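Local structure of protein pelota homolog (Archaeoglobus fulgidus, 3OBY) at residues V61-K69 against R80-G88. The protein probably recognises stalled ribosomes and cleaves their mRNA endonucleolytically, helping to release non-functional ribosomes and degrade damaged messages. Numbering follows the deposited sequence.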
loop_
_atom_site.group_PDB
_atom_site.type_symbol
_atom_site.label_atom_id
_atom_site.label_comp_id
_atom_site.label_asym_id
_atom_site.label_seq_id
_atom_site.Cartn_x
_atom_site.Cartn_y
_atom_site.Cartn_z
ATOM N N VAL A 61 -23.455 9.234 4.189
ATOM C CA VAL A 61 -23.683 10.222 5.240
ATOM C C VAL A 61 -22.606 10.391 6.321
ATOM O O VAL A 61 -22.627 11.372 7.067
ATOM C CB VAL A 61 -25.055 9.892 5.911
ATOM C CG1 VAL A 61 -25.134 8.401 6.213
ATOM C CG2 VAL A 61 -25.261 10.708 7.176
ATOM N N ARG A 62 -21.677 9.447 6.410
ATOM C CA ARG A 62 -20.595 9.526 7.399
ATOM C C ARG A 62 -21.089 9.620 8.837
ATOM O O ARG A 62 -21.327 10.704 9.360
ATOM C CB ARG A 62 -19.673 10.723 7.100
ATOM C CG ARG A 62 -18.450 10.821 8.020
ATOM C CD ARG A 62 -17.340 11.694 7.424
ATOM N NE ARG A 62 -16.006 11.196 7.766
ATOM C CZ ARG A 62 -15.446 11.272 8.972
ATOM N NH1 ARG A 62 -16.094 11.838 9.981
ATOM N NH2 ARG A 62 -14.239 10.755 9.176
ATOM N N LEU A 63 -21.231 8.468 9.475
ATOM C CA LEU A 63 -21.692 8.406 10.847
ATOM C C LEU A 63 -20.519 8.162 11.768
ATOM O O LEU A 63 -19.387 7.993 11.336
ATOM C CB LEU A 63 -22.695 7.260 11.013
ATOM C CG LEU A 63 -24.149 7.474 10.582
ATOM C CD1 LEU A 63 -24.214 8.339 9.340
ATOM C CD2 LEU A 63 -24.805 6.125 10.344
ATOM N N GLY A 64 -20.821 8.146 13.053
ATOM C CA GLY A 64 -19.831 7.881 14.068
ATOM C C GLY A 64 -20.487 6.848 14.967
ATOM O O GLY A 64 -21.674 6.962 15.292
ATOM N N ILE A 65 -19.741 5.822 15.353
ATOM C CA ILE A 65 -20.306 4.800 16.211
ATOM C C ILE A 65 -19.371 4.436 17.347
ATOM O O ILE A 65 -18.160 4.464 17.186
ATOM C CB ILE A 65 -20.669 3.519 15.401
ATOM C CG1 ILE A 65 -19.510 3.112 14.496
ATOM C CG2 ILE A 65 -21.899 3.765 14.543
ATOM C CD1 ILE A 65 -18.694 1.963 15.029
ATOM N N GLU A 66 -19.944 4.141 18.510
ATOM C CA GLU A 66 -19.155 3.729 19.663
ATOM C C GLU A 66 -19.042 2.214 19.526
ATOM O O GLU A 66 -19.933 1.468 19.927
ATOM C CB GLU A 66 -19.854 4.089 20.976
ATOM C CG GLU A 66 -19.156 3.512 22.199
ATOM C CD GLU A 66 -19.845 3.873 23.497
ATOM O OE1 GLU A 66 -21.091 3.914 23.513
ATOM O OE2 GLU A 66 -19.141 4.100 24.505
ATOM N N VAL A 67 -17.936 1.781 18.936
ATOM C CA VAL A 67 -17.663 0.375 18.681
ATOM C C VAL A 67 -18.083 -0.588 19.784
ATOM O O VAL A 67 -17.681 -0.439 20.941
ATOM C CB VAL A 67 -16.161 0.166 18.384
ATOM C CG1 VAL A 67 -15.914 -1.270 17.967
ATOM C CG2 VAL A 67 -15.713 1.124 17.282
ATOM N N GLU A 68 -18.903 -1.574 19.418
ATOM C CA GLU A 68 -19.333 -2.582 20.381
ATOM C C GLU A 68 -18.823 -3.945 19.916
ATOM O O GLU A 68 -18.844 -4.910 20.677
ATOM C CB GLU A 68 -20.857 -2.609 20.526
ATOM C CG GLU A 68 -21.489 -1.241 20.726
ATOM C CD GLU A 68 -22.968 -1.313 21.060
ATOM O OE1 GLU A 68 -23.650 -2.235 20.560
ATOM O OE2 GLU A 68 -23.451 -0.441 21.813
ATOM N N LYS A 69 -18.359 -4.003 18.666
ATOM C CA LYS A 69 -17.815 -5.229 18.086
ATOM C C LYS A 69 -16.935 -4.935 16.873
ATOM O O LYS A 69 -17.213 -4.024 16.092
ATOM C CB LYS A 69 -18.943 -6.185 17.679
ATOM C CG LYS A 69 -18.491 -7.634 17.552
ATOM C CD LYS A 69 -19.623 -8.597 17.189
ATOM C CE LYS A 69 -19.093 -10.036 17.132
ATOM N NZ LYS A 69 -20.122 -11.077 16.838
ATOM N N ARG A 80 -15.519 -5.544 9.731
ATOM C CA ARG A 80 -16.846 -5.097 10.156
ATOM C C ARG A 80 -16.811 -4.454 11.533
ATOM O O ARG A 80 -16.519 -5.116 12.530
ATOM C CB ARG A 80 -17.841 -6.254 10.178
ATOM C CG ARG A 80 -19.247 -5.815 10.581
ATOM C CD ARG A 80 -20.206 -6.981 10.746
ATOM N NE ARG A 80 -20.326 -7.759 9.519
ATOM C CZ ARG A 80 -19.901 -9.011 9.387
ATOM N NH1 ARG A 80 -19.329 -9.627 10.413
ATOM N NH2 ARG A 80 -20.045 -9.644 8.228
ATOM N N VAL A 81 -17.097 -3.155 11.576
ATOM C CA VAL A 81 -17.116 -2.413 12.830
ATOM C C VAL A 81 -18.551 -1.983 13.122
ATOM O O VAL A 81 -19.169 -1.257 12.338
ATOM C CB VAL A 81 -16.225 -1.164 12.759
ATOM C CG1 VAL A 81 -16.282 -0.412 14.075
ATOM C CG2 VAL A 81 -14.802 -1.563 12.444
ATOM N N SER A 82 -19.081 -2.436 14.250
ATOM C CA SER A 82 -20.443 -2.096 14.611
ATOM C C SER A 82 -20.558 -1.536 16.022
ATOM O O SER A 82 -19.756 -1.853 16.904
ATOM C CB SER A 82 -21.341 -3.326 14.453
ATOM O OG SER A 82 -20.884 -4.407 15.238
ATOM N N GLY A 83 -21.563 -0.690 16.221
ATOM C CA GLY A 83 -21.786 -0.093 17.524
ATOM C C GLY A 83 -22.993 0.826 17.544
ATOM O O GLY A 83 -23.757 0.901 16.578
ATOM N N LYS A 84 -23.158 1.528 18.659
ATOM C CA LYS A 84 -24.265 2.461 18.850
ATOM C C LYS A 84 -23.925 3.819 18.246
ATOM O O LYS A 84 -22.959 4.460 18.667
ATOM C CB LYS A 84 -24.553 2.618 20.348
ATOM C CG LYS A 84 -25.747 3.489 20.675
ATOM C CD LYS A 84 -26.061 3.493 22.174
ATOM C CE LYS A 84 -25.098 4.369 22.978
ATOM N NZ LYS A 84 -23.689 3.892 22.936
ATOM N N ILE A 85 -24.714 4.249 17.261
ATOM C CA ILE A 85 -24.493 5.535 16.612
ATOM C C ILE A 85 -24.334 6.611 17.673
ATOM O O ILE A 85 -25.109 6.670 18.627
ATOM C CB ILE A 85 -25.667 5.908 15.697
ATOM C CG1 ILE A 85 -25.834 4.846 14.611
ATOM C CG2 ILE A 85 -25.412 7.260 15.052
ATOM C CD1 ILE A 85 -26.888 5.183 13.577
ATOM N N VAL A 86 -23.328 7.462 17.513
ATOM C CA VAL A 86 -23.081 8.510 18.493
ATOM C C VAL A 86 -23.206 9.889 17.871
ATOM O O VAL A 86 -23.795 10.794 18.456
ATOM C CB VAL A 86 -21.671 8.370 19.114
ATOM C CG1 VAL A 86 -20.597 8.754 18.098
ATOM C CG2 VAL A 86 -21.568 9.227 20.355
ATOM N N ALA A 87 -22.649 10.039 16.677
ATOM C CA ALA A 87 -22.689 11.310 15.972
ATOM C C ALA A 87 -22.974 11.084 14.496
ATOM O O ALA A 87 -22.968 9.950 14.021
ATOM C CB ALA A 87 -21.365 12.045 16.145
ATOM N N GLY A 88 -23.222 12.174 13.777
ATOM C CA GLY A 88 -23.516 12.076 12.361
ATOM C C GLY A 88 -25.005 11.958 12.098
ATOM O O GLY A 88 -25.788 12.811 12.517
#
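Glu-66 and Lys-84 pair across neighbouring strands and carry the charged contact. The two side chains leave the same face of the sheet and travel together. Glu-66 is extended beyond CG, whereas Lys-84 bends at chi3 and chi4 (77° and -64°), which brings its NZ to 2.7 Å from OE1 of Glu-66 in a salt bridge. Glu-68 crosses Lys-84 nearer its base, with OE2 3.6 Å from Lys-84 CB. The Glu-68 carboxylate stays too far from NZ for a salt bridge but may add to the negative field there.

The backbone bonds are those of an antiparallel ladder. Glu-66 N donates to Lys-84 O at 3.0 Å, and the return bond is weak. Val-86 N reaches Gly-64 O. At the far end, Ser-82 O accepts two donors, Glu-68 N at 2.7 Å and Lys-69 N. Ser-82 N returns a bond to Lys-69 O. Glu-68 and Lys-69 facing one residue form a classic beta bulge, where the chain turns a corner. This hairpin belongs to the N-terminal domain, which has the RNA-binding Sm fold, a strongly bent antiparallel sheet. Strand 37-40 flanks it next to 63-72, and strand 94-99 next to 79-87.

Ile-65 makes two of the apolar contacts. Its CD1 meets Val-81 CG1 at 3.5 Å, and its CG2 lies 3.8 Å from Ile-85 CA. Leu-97 of strand 94-99 also touches Ile-65. With an alanine here, CG1, CD1 and CG2 are all gone, which is likely to leave a gap beside Val-81 and Ile-85. Val-67 CG2 approaches the same Val-81 methyl, CG1, at 3.6 Å. Gly-83 lies opposite Val-67, where a CB would clash with Glu-66 O. Further along, Leu-63 CD2 touches Ile-85 CD1 at 4.0 Å.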